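Local coordinates for transcriptional regulator, MarR family (Neisseria meningitidis serogroup B, PDB 3G3Z), which probably binds DNA as a dimeric transcription factor of the MarR family, regulating gene expression through a winged helix-turn-helix domain, at residues Gln48-Ile51 with Gly52-Ser56; Lys120-Thr123 with Arg124-Asp128; Glu137-Ile140 with Ser141-Lys144. All coordinates share one frame; numbering follows the deposited sequence.

Interaction 1 of 3, residues Gln48-Ile51 with Gly52-Ser56; sequences QKHI and GEKWS
Helix 48-55 is the first helix of the helix-turn-helix in this winged-helix domain, and on its outer side Lys49 and Glu53, one turn apart, lie side by side and point the same way. The lysine chain starts away from the backbone nitrogen (chi1 -180°) and then bends at each later torsion, which brings NZ round to the glutamate carboxylate. The salt bridge is of moderate length, 3.6 Å from Lys49 NZ to Glu53 OE2, and Lys49 CG also lies 3.8 Å from Glu53 OE2, so the aliphatic stem runs alongside the charged group. Four i to i+4 backbone bonds carry this part of the helix, among them Gly52 N to Gln48 O at 2.9 Å. Inward, Ile51 meets Trp55 loosely, with CG2 4.4 Å from Trp55 CD1, and both side chains reach helix 31-43, where Thr39 OG1 is hydrogen-bonded to Trp55 NE1. Lys54 CG covers part of one indole face near its rim, while its NZ extends to Glu43 and to Asp7 of the second subunit. His50 NE2 is hydrogen-bonded to Glu43 too, and its ring comes obliquely to Lys54 CD. A Schellman motif closes the helix at Ser56, whose positive phi of 63° accompanies a weak backbone bond, 3.3 Å from Ser56 N to Glu53 O.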
ATOM      1  N   GLN A  48       0.684 -19.917  -9.439  1.00 24.50           N
ATOM      2  CA  GLN A  48       1.019 -18.506  -9.607  1.00 24.20           C
ATOM      3  C   GLN A  48      -0.206 -17.624  -9.407  1.00 23.01           C
ATOM      4  O   GLN A  48      -0.114 -16.526  -8.834  1.00 21.56           O
ATOM      5  CB  GLN A  48       1.604 -18.271 -10.997  1.00 25.08           C
ATOM      6  CG  GLN A  48       3.002 -18.829 -11.175  1.00 29.58           C
ATOM      7  CD  GLN A  48       3.483 -18.764 -12.612  1.00 29.33           C
ATOM      8  OE1 GLN A  48       4.137 -19.684 -13.091  1.00 30.21           O
ATOM      9  NE2 GLN A  48       3.163 -17.677 -13.304  1.00 28.89           N
ATOM     10  N   LYS A  49      -1.354 -18.114  -9.880  1.00 22.06           N
ATOM     11  CA  LYS A  49      -2.620 -17.397  -9.741  1.00 23.07           C
ATOM     12  C   LYS A  49      -3.011 -17.160  -8.281  1.00 23.69           C
ATOM     13  O   LYS A  49      -3.423 -16.047  -7.916  1.00 23.42           O
ATOM     14  CB  LYS A  49      -3.745 -18.123 -10.482  1.00 23.51           C
ATOM     15  CG  LYS A  49      -5.090 -17.410 -10.379  1.00 25.11           C
ATOM     16  CD  LYS A  49      -5.805 -17.420 -11.713  1.00 30.02           C
ATOM     17  CE  LYS A  49      -7.050 -18.262 -11.675  1.00 31.33           C
ATOM     18  NZ  LYS A  49      -8.237 -17.431 -11.251  1.00 35.62           N
ATOM     19  N   HIS A  50      -2.885 -18.196  -7.451  1.00 21.92           N
ATOM     20  CA  HIS A  50      -3.203 -18.068  -6.021  1.00 21.11           C
ATOM     21  C   HIS A  50      -2.337 -17.011  -5.329  1.00 22.20           C
ATOM     22  O   HIS A  50      -2.834 -16.181  -4.555  1.00 20.78           O
ATOM     23  CB  HIS A  50      -3.049 -19.415  -5.310  1.00 22.18           C
ATOM     24  CG  HIS A  50      -3.192 -19.324  -3.823  1.00 25.24           C
ATOM     25  ND1 HIS A  50      -4.404 -19.467  -3.183  1.00 27.87           N
ATOM     26  CD2 HIS A  50      -2.281 -19.077  -2.852  1.00 21.70           C
ATOM     27  CE1 HIS A  50      -4.232 -19.327  -1.881  1.00 25.44           C
ATOM     28  NE2 HIS A  50      -2.953 -19.091  -1.652  1.00 24.66           N
ATOM     29  N   ILE A  51      -1.037 -17.069  -5.607  1.00 21.74           N
ATOM     30  CA  ILE A  51      -0.068 -16.113  -5.093  1.00 21.69           C
ATOM     31  C   ILE A  51      -0.409 -14.693  -5.558  1.00 20.33           C
ATOM     32  O   ILE A  51      -0.435 -13.765  -4.747  1.00 21.88           O
ATOM     33  CB  ILE A  51       1.361 -16.511  -5.554  1.00 23.09           C
ATOM     34  CG1 ILE A  51       1.751 -17.862  -4.945  1.00 17.70           C
ATOM     35  CG2 ILE A  51       2.384 -15.428  -5.211  1.00 19.37           C
ATOM     36  CD1 ILE A  51       2.889 -18.549  -5.671  1.00 21.65           C
ATOM     37  N   GLY A  52      -0.683 -14.544  -6.855  1.00 21.69           N
ATOM     38  CA  GLY A  52      -1.027 -13.254  -7.459  1.00 21.41           C
ATOM     39  C   GLY A  52      -2.252 -12.628  -6.821  1.00 21.62           C
ATOM     40  O   GLY A  52      -2.248 -11.440  -6.490  1.00 20.99           O
ATOM     41  N   GLU A  53      -3.292 -13.441  -6.631  1.00 21.20           N
ATOM     42  CA  GLU A  53      -4.530 -12.999  -5.983  1.00 21.85           C
ATOM     43  C   GLU A  53      -4.350 -12.667  -4.491  1.00 20.74           C
ATOM     44  O   GLU A  53      -4.775 -11.602  -4.034  1.00 19.79           O
ATOM     45  CB  GLU A  53      -5.683 -13.983  -6.252  1.00 21.22           C
ATOM     46  CG  GLU A  53      -6.568 -13.507  -7.419  1.00 29.26           C
ATOM     47  CD  GLU A  53      -7.168 -14.623  -8.280  1.00 34.59           C
ATOM     48  OE1 GLU A  53      -7.596 -15.662  -7.728  1.00 34.68           O
ATOM     49  OE2 GLU A  53      -7.237 -14.439  -9.523  1.00 34.90           O
ATOM     50  N   LYS A  54      -3.678 -13.551  -3.759  1.00 20.04           N
ATOM     51  CA  LYS A  54      -3.380 -13.328  -2.349  1.00 19.31           C
ATOM     52  C   LYS A  54      -2.651 -11.998  -2.084  1.00 20.02           C
ATOM     53  O   LYS A  54      -3.015 -11.266  -1.168  1.00 19.67           O
ATOM     54  CB  LYS A  54      -2.556 -14.492  -1.795  1.00 19.92           C
ATOM     55  CG  LYS A  54      -2.314 -14.425  -0.294  1.00 18.91           C
ATOM     56  CD  LYS A  54      -1.357 -15.528   0.140  1.00 20.61           C
ATOM     57  CE  LYS A  54      -0.855 -15.334   1.576  1.00 20.21           C
ATOM     58  NZ  LYS A  54      -1.824 -15.830   2.597  1.00 19.97           N
ATOM     59  N   TRP A  55      -1.629 -11.690  -2.883  1.00 18.24           N
ATOM     60  CA  TRP A  55      -0.805 -10.514  -2.614  1.00 16.81           C
ATOM     61  C   TRP A  55      -1.133  -9.341  -3.512  1.00 16.83           C
ATOM     62  O   TRP A  55      -0.462  -8.310  -3.457  1.00 17.09           O
ATOM     63  CB  TRP A  55       0.686 -10.862  -2.623  1.00 14.92           C
ATOM     64  CG  TRP A  55       1.010 -11.811  -1.508  1.00 12.88           C
ATOM     65  CD1 TRP A  55       1.155 -13.161  -1.600  1.00 11.84           C
ATOM     66  CD2 TRP A  55       1.186 -11.477  -0.123  1.00 14.91           C
ATOM     67  NE1 TRP A  55       1.426 -13.696  -0.356  1.00 14.94           N
ATOM     68  CE2 TRP A  55       1.439 -12.684   0.569  1.00 16.93           C
ATOM     69  CE3 TRP A  55       1.145 -10.275   0.601  1.00 11.13           C
ATOM     70  CZ2 TRP A  55       1.660 -12.726   1.963  1.00 17.45           C
ATOM     71  CZ3 TRP A  55       1.363 -10.314   1.984  1.00 14.20           C
ATOM     72  CH2 TRP A  55       1.623 -11.535   2.648  1.00 17.07           C
ATOM     73  N   SER A  56      -2.196  -9.490  -4.300  1.00 17.04           N
ATOM     74  CA  SER A  56      -2.725  -8.409  -5.143  1.00 18.97           C
ATOM     75  C   SER A  56      -1.690  -7.981  -6.193  1.00 18.26           C
ATOM     76  O   SER A  56      -1.433  -6.794  -6.379  1.00 16.80           O
ATOM     77  CB  SER A  56      -3.203  -7.222  -4.281  1.00 18.27           C
ATOM     78  OG  SER A  56      -4.327  -7.594  -3.483  1.00 19.60           O
TER

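Interaction 2 of 3, residues Lys120-Thr123 with Arg124-Asp128; sequences KRTT and RLFAD
Thr122 and Phe126, one turn apart near the start of helix 119-142, form the tightly packed part of this contact. Their side chains run side by side, and the threonine methyl sits over the phenyl ring in a CH-pi contact, CG2 of Thr122 being 3.8 Å from the ring centroid of Phe126 and 27° off its normal. Between the two side chains the nearest atoms are Thr122 CG2 and Phe126 CZ, 3.4 Å apart. Thr122 O lies over a ring face as well, 3.3 Å from Phe126 CG, and the same oxygen accepts the backbone N-H of Phe126 at 2.9 Å. With chi1 at -61°, Thr122 turns its methyl to the ring and leaves OG1 beside the backbone nitrogen, hydrogen-bonded to Gly118 O. The solvent side is looser: Thr123 and Ala127 are exposed and joined mainly through their backbones, with Ala127 N 3.0 Å from Thr123 O. Elsewhere Arg121 and Arg124 touch lightly, Arg124 NH2 being 3.9 Å from Arg121 CG, with guanidinium planes 88° apart; both form salt bridges to Asp128 of the second subunit, whose carboxylate can balance their charges. On the buried side Thr122 packs against Phe114 and Phe117 of helix 93-117, while Phe126 lies on Gln8 of the second subunit, so this segment joins its own preceding helix to the dimer partner.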
ATOM      1  N   LYS A 120      -7.807  -9.039  20.013  1.00 17.41           N
ATOM      2  CA  LYS A 120      -9.180  -8.550  19.839  1.00 17.52           C
ATOM      3  C   LYS A 120      -9.145  -7.273  18.983  1.00 16.50           C
ATOM      4  O   LYS A 120      -9.928  -7.110  18.051  1.00 16.43           O
ATOM      5  CB  LYS A 120      -9.890  -8.299  21.178  1.00 19.17           C
ATOM      6  CG  LYS A 120      -9.759  -9.432  22.229  1.00 22.37           C
ATOM      7  CD  LYS A 120     -10.599 -10.646  21.882  1.00 23.33           C
ATOM      8  CE  LYS A 120     -10.892 -11.515  23.105  1.00 23.29           C
ATOM      9  NZ  LYS A 120      -9.843 -12.542  23.347  1.00 20.00           N
ATOM     10  N   ARG A 121      -8.201  -6.393  19.291  1.00 15.09           N
ATOM     11  CA  ARG A 121      -7.985  -5.172  18.524  1.00 17.57           C
ATOM     12  C   ARG A 121      -7.536  -5.455  17.085  1.00 17.77           C
ATOM     13  O   ARG A 121      -7.872  -4.708  16.168  1.00 15.35           O
ATOM     14  CB  ARG A 121      -6.942  -4.343  19.243  1.00 16.45           C
ATOM     15  CG  ARG A 121      -6.761  -2.930  18.785  1.00 19.70           C
ATOM     16  CD  ARG A 121      -5.544  -2.457  19.532  1.00 24.13           C
ATOM     17  NE  ARG A 121      -5.316  -1.028  19.486  1.00 27.47           N
ATOM     18  CZ  ARG A 121      -4.257  -0.447  20.037  1.00 26.67           C
ATOM     19  NH1 ARG A 121      -3.336  -1.181  20.666  1.00 20.97           N
ATOM     20  NH2 ARG A 121      -4.118   0.864  19.953  1.00 27.08           N
ATOM     21  N   THR A 122      -6.776  -6.535  16.900  1.00 19.38           N
ATOM     22  CA  THR A 122      -6.347  -6.978  15.569  1.00 20.87           C
ATOM     23  C   THR A 122      -7.547  -7.448  14.734  1.00 20.82           C
ATOM     24  O   THR A 122      -7.669  -7.104  13.556  1.00 21.61           O
ATOM     25  CB  THR A 122      -5.295  -8.108  15.664  1.00 20.78           C
ATOM     26  OG1 THR A 122      -4.132  -7.625  16.350  1.00 22.45           O
ATOM     27  CG2 THR A 122      -4.889  -8.589  14.277  1.00 19.45           C
ATOM     28  N   THR A 123      -8.429  -8.221  15.359  1.00 20.82           N
ATOM     29  CA  THR A 123      -9.696  -8.638  14.750  1.00 20.03           C
ATOM     30  C   THR A 123     -10.533  -7.422  14.370  1.00 19.72           C
ATOM     31  O   THR A 123     -11.174  -7.400  13.317  1.00 21.93           O
ATOM     32  CB  THR A 123     -10.513  -9.466  15.738  1.00 19.22           C
ATOM     33  OG1 THR A 123      -9.742 -10.595  16.166  1.00 18.77           O
ATOM     34  CG2 THR A 123     -11.829  -9.933  15.121  1.00 21.18           C
ATOM     35  N   ARG A 124     -10.541  -6.418  15.240  1.00 18.84           N
ATOM     36  CA  ARG A 124     -11.334  -5.219  14.988  1.00 18.46           C
ATOM     37  C   ARG A 124     -10.784  -4.466  13.780  1.00 16.70           C
ATOM     38  O   ARG A 124     -11.547  -4.004  12.909  1.00 14.88           O
ATOM     39  CB  ARG A 124     -11.386  -4.325  16.221  1.00 16.04           C
ATOM     40  CG  ARG A 124     -12.162  -3.061  16.006  1.00 10.67           C
ATOM     41  CD  ARG A 124     -12.327  -2.322  17.288  1.00 15.73           C
ATOM     42  NE  ARG A 124     -11.103  -1.642  17.693  1.00  9.94           N
ATOM     43  CZ  ARG A 124     -10.906  -1.141  18.909  1.00 12.18           C
ATOM     44  NH1 ARG A 124     -11.837  -1.258  19.844  1.00  7.89           N
ATOM     45  NH2 ARG A 124      -9.772  -0.527  19.197  1.00 12.67           N
ATOM     46  N   LEU A 125      -9.459  -4.357  13.719  1.00 14.33           N
ATOM     47  CA  LEU A 125      -8.822  -3.699  12.587  1.00 14.86           C
ATOM     48  C   LEU A 125      -9.123  -4.440  11.288  1.00 15.53           C
ATOM     49  O   LEU A 125      -9.450  -3.817  10.282  1.00 16.75           O
ATOM     50  CB  LEU A 125      -7.313  -3.559  12.804  1.00 16.56           C
ATOM     51  CG  LEU A 125      -6.553  -2.848  11.672  1.00 18.37           C
ATOM     52  CD1 LEU A 125      -6.722  -1.329  11.747  1.00 22.86           C
ATOM     53  CD2 LEU A 125      -5.097  -3.221  11.715  1.00 14.26           C
ATOM     54  N   PHE A 126      -9.051  -5.767  11.323  1.00 17.12           N
ATOM     55  CA  PHE A 126      -9.260  -6.582  10.120  1.00 17.97           C
ATOM     56  C   PHE A 126     -10.684  -6.457   9.586  1.00 18.61           C
ATOM     57  O   PHE A 126     -10.890  -6.336   8.377  1.00 18.96           O
ATOM     58  CB  PHE A 126      -8.942  -8.061  10.382  1.00 17.36           C
ATOM     59  CG  PHE A 126      -7.471  -8.363  10.565  1.00 18.08           C
ATOM     60  CD1 PHE A 126      -6.498  -7.406  10.295  1.00 16.81           C
ATOM     61  CD2 PHE A 126      -7.065  -9.625  10.988  1.00 15.87           C
ATOM     62  CE1 PHE A 126      -5.145  -7.693  10.456  1.00 18.22           C
ATOM     63  CE2 PHE A 126      -5.715  -9.923  11.150  1.00 17.47           C
ATOM     64  CZ  PHE A 126      -4.752  -8.957  10.886  1.00 19.61           C
ATOM     65  N   ALA A 127     -11.655  -6.486  10.500  1.00 18.48           N
ATOM     66  CA  ALA A 127     -13.075  -6.384  10.158  1.00 17.91           C
ATOM     67  C   ALA A 127     -13.409  -5.016   9.584  1.00 18.29           C
ATOM     68  O   ALA A 127     -14.182  -4.910   8.631  1.00 19.51           O
ATOM     69  CB  ALA A 127     -13.946  -6.686  11.383  1.00 18.60           C
ATOM     70  N   ASP A 128     -12.820  -3.973  10.163  1.00 16.78           N
ATOM     71  CA  ASP A 128     -13.029  -2.617   9.668  1.00 18.43           C
ATOM     72  C   ASP A 128     -12.410  -2.422   8.281  1.00 18.22           C
ATOM     73  O   ASP A 128     -13.005  -1.775   7.419  1.00 20.67           O
ATOM     74  CB  ASP A 128     -12.489  -1.592  10.654  1.00 16.35           C
ATOM     75  CG  ASP A 128     -13.378  -1.428  11.876  1.00 22.02           C
ATOM     76  OD1 ASP A 128     -14.526  -1.923  11.875  1.00 24.33           O
ATOM     77  OD2 ASP A 128     -12.923  -0.795  12.851  1.00 21.31           O
TER

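Interaction 3 of 3, residues Glu137-Ile140 with Ser141-Lys144; sequences EKTI and SENK
Lys138 and Glu142, a turn apart near the end of helix 119-142, lie at a slant to each other instead of running parallel. The lysine is extended until its last torsion (chi4 82°), which turns NZ aside; the carboxylate oxygen is nearer to carbon than to nitrogen, with Glu142 OE2 3.5 Å from Lys138 CE. The salt bridge itself is long, 3.9 Å between Lys138 NZ and Glu142 OE2, and both residues are exposed, so its pull is probably modest. Thr139 and Asn143 behave differently: they lie alongside, pointing the same way, and Thr139 CG2 lies 3.9 Å from the amide atom modelled as Asn143 ND2. The amide also stands close to the backbone, Asn143 OD1 being 2.9 Å from Thr139 O; as both are acceptors, the assignment of the two amide ends is doubtful. Thr139 OG1 turns back to Val135 O. Backbone bonds hold the turn beneath, Asn143 N lying 2.9 Å from Thr139 O. At the last modelled residue the extended lysine passes near the isoleucine, with Lys144 CE 4.3 Å from Ile140 CG2, a loose apolar touch. Around this terminal segment it is the second subunit that packs: Glu137 lies on Val19 of the partner's helix 5-25, Ile140 and Lys144 on Gln26 just past the end of that helix, and Thr139 on Lys112 of the partner's helix 93-117.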
ATOM      1  N   GLU A 137     -15.019  -1.122  -3.049  1.00 18.85           N
ATOM      2  CA  GLU A 137     -15.113  -1.907  -4.292  1.00 21.26           C
ATOM      3  C   GLU A 137     -16.484  -1.740  -4.933  1.00 21.55           C
ATOM      4  O   GLU A 137     -16.594  -1.497  -6.130  1.00 21.52           O
ATOM      5  CB  GLU A 137     -14.856  -3.403  -4.051  1.00 22.67           C
ATOM      6  CG  GLU A 137     -13.395  -3.798  -3.853  1.00 27.07           C
ATOM      7  CD  GLU A 137     -12.588  -3.861  -5.155  1.00 36.72           C
ATOM      8  OE1 GLU A 137     -11.498  -4.479  -5.140  1.00 37.85           O
ATOM      9  OE2 GLU A 137     -13.025  -3.307  -6.193  1.00 40.29           O
ATOM     10  N   LYS A 138     -17.519  -1.864  -4.110  1.00 21.66           N
ATOM     11  CA  LYS A 138     -18.907  -1.806  -4.555  1.00 22.98           C
ATOM     12  C   LYS A 138     -19.271  -0.430  -5.128  1.00 22.98           C
ATOM     13  O   LYS A 138     -19.973  -0.341  -6.142  1.00 22.21           O
ATOM     14  CB  LYS A 138     -19.824  -2.192  -3.387  1.00 23.77           C
ATOM     15  CG  LYS A 138     -21.318  -2.000  -3.591  1.00 26.88           C
ATOM     16  CD  LYS A 138     -22.023  -2.158  -2.243  1.00 29.97           C
ATOM     17  CE  LYS A 138     -23.500  -1.838  -2.323  1.00 33.23           C
ATOM     18  NZ  LYS A 138     -24.265  -3.009  -2.827  1.00 38.17           N
ATOM     19  N   THR A 139     -18.774   0.626  -4.484  1.00 21.01           N
ATOM     20  CA  THR A 139     -19.054   2.009  -4.892  1.00 22.62           C
ATOM     21  C   THR A 139     -18.359   2.353  -6.210  1.00 22.75           C
ATOM     22  O   THR A 139     -18.951   2.998  -7.083  1.00 22.87           O
ATOM     23  CB  THR A 139     -18.631   3.007  -3.790  1.00 22.56           C
ATOM     24  OG1 THR A 139     -19.300   2.668  -2.570  1.00 25.94           O
ATOM     25  CG2 THR A 139     -18.995   4.445  -4.166  1.00 24.28           C
ATOM     26  N   ILE A 140     -17.105   1.918  -6.337  1.00 22.53           N
ATOM     27  CA  ILE A 140     -16.325   2.064  -7.567  1.00 21.22           C
ATOM     28  C   ILE A 140     -17.004   1.309  -8.719  1.00 22.71           C
ATOM     29  O   ILE A 140     -17.057   1.807  -9.852  1.00 22.99           O
ATOM     30  CB  ILE A 140     -14.876   1.555  -7.379  1.00 20.67           C
ATOM     31  CG1 ILE A 140     -14.103   2.440  -6.387  1.00 22.39           C
ATOM     32  CG2 ILE A 140     -14.132   1.478  -8.719  1.00 21.18           C
ATOM     33  CD1 ILE A 140     -12.828   1.787  -5.845  1.00 18.36           C
ATOM     34  N   SER A 141     -17.515   0.111  -8.426  1.00 22.49           N
ATOM     35  CA  SER A 141     -18.284  -0.667  -9.405  1.00 24.15           C
ATOM     36  C   SER A 141     -19.517   0.097  -9.865  1.00 24.86           C
ATOM     37  O   SER A 141     -19.763   0.220 -11.063  1.00 26.95           O
ATOM     38  CB  SER A 141     -18.698  -2.021  -8.827  1.00 23.96           C
ATOM     39  OG  SER A 141     -17.600  -2.912  -8.794  1.00 24.75           O
ATOM     40  N   GLU A 142     -20.279   0.626  -8.913  1.00 24.17           N
ATOM     41  CA  GLU A 142     -21.454   1.434  -9.239  1.00 24.84           C
ATOM     42  C   GLU A 142     -21.109   2.656 -10.078  1.00 23.10           C
ATOM     43  O   GLU A 142     -21.793   2.952 -11.054  1.00 24.57           O
ATOM     44  CB  GLU A 142     -22.191   1.860  -7.971  1.00 24.78           C
ATOM     45  CG  GLU A 142     -22.963   0.721  -7.325  1.00 25.85           C
ATOM     46  CD  GLU A 142     -23.234   0.956  -5.853  1.00 28.77           C
ATOM     47  OE1 GLU A 142     -22.771   1.989  -5.316  1.00 29.80           O
ATOM     48  OE2 GLU A 142     -23.907   0.100  -5.236  1.00 27.10           O
ATOM     49  N   ASN A 143     -20.037   3.349  -9.710  1.00 23.42           N
ATOM     50  CA  ASN A 143     -19.645   4.587 -10.389  1.00 24.57           C
ATOM     51  C   ASN A 143     -19.228   4.399 -11.851  1.00 24.85           C
ATOM     52  O   ASN A 143     -19.038   5.371 -12.577  1.00 22.61           O
ATOM     53  CB  ASN A 143     -18.557   5.314  -9.592  1.00 24.21           C
ATOM     54  CG  ASN A 143     -19.042   5.755  -8.230  1.00 25.99           C
ATOM     55  OD1 ASN A 143     -20.200   5.538  -7.875  1.00 30.42           O
ATOM     56  ND2 ASN A 143     -18.159   6.366  -7.454  1.00 28.96           N
ATOM     57  N   LYS A 144     -19.087   3.144 -12.267  1.00 26.72           N
ATOM     58  CA  LYS A 144     -18.895   2.811 -13.667  1.00 29.67           C
ATOM     59  C   LYS A 144     -20.256   2.676 -14.326  1.00 30.37           C
ATOM     60  O   LYS A 144     -20.630   3.494 -15.160  1.00 32.44           O
ATOM     61  CB  LYS A 144     -18.138   1.497 -13.813  1.00 30.70           C
ATOM     62  CG  LYS A 144     -16.737   1.499 -13.251  1.00 31.67           C
ATOM     63  CD  LYS A 144     -16.058   0.182 -13.558  1.00 33.44           C
ATOM     64  CE  LYS A 144     -14.814  -0.003 -12.706  1.00 35.54           C
ATOM     65  NZ  LYS A 144     -14.271  -1.379 -12.871  1.00 29.74           N
TER

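All three are local contacts along about two turns of helix, with i to i+4 backbone bonds, and all reach the second subunit, yet their side chains answer to different surroundings. Interaction 1 lies nearest the centre of the chain, in the winged-helix part, the probable DNA-binding region, and combines a largely buried inner side with a surface ion pair. Interactions 2 and 3 share helix 119-142, their centres about 25 Å apart. In interaction 2 the aromatic packing is buried and the charges find partners across the dimer; interaction 3, farthest out, is mostly exposed, with a long Lys-Glu pair. That pair repeats the spacing of the one in interaction 1 but is looser.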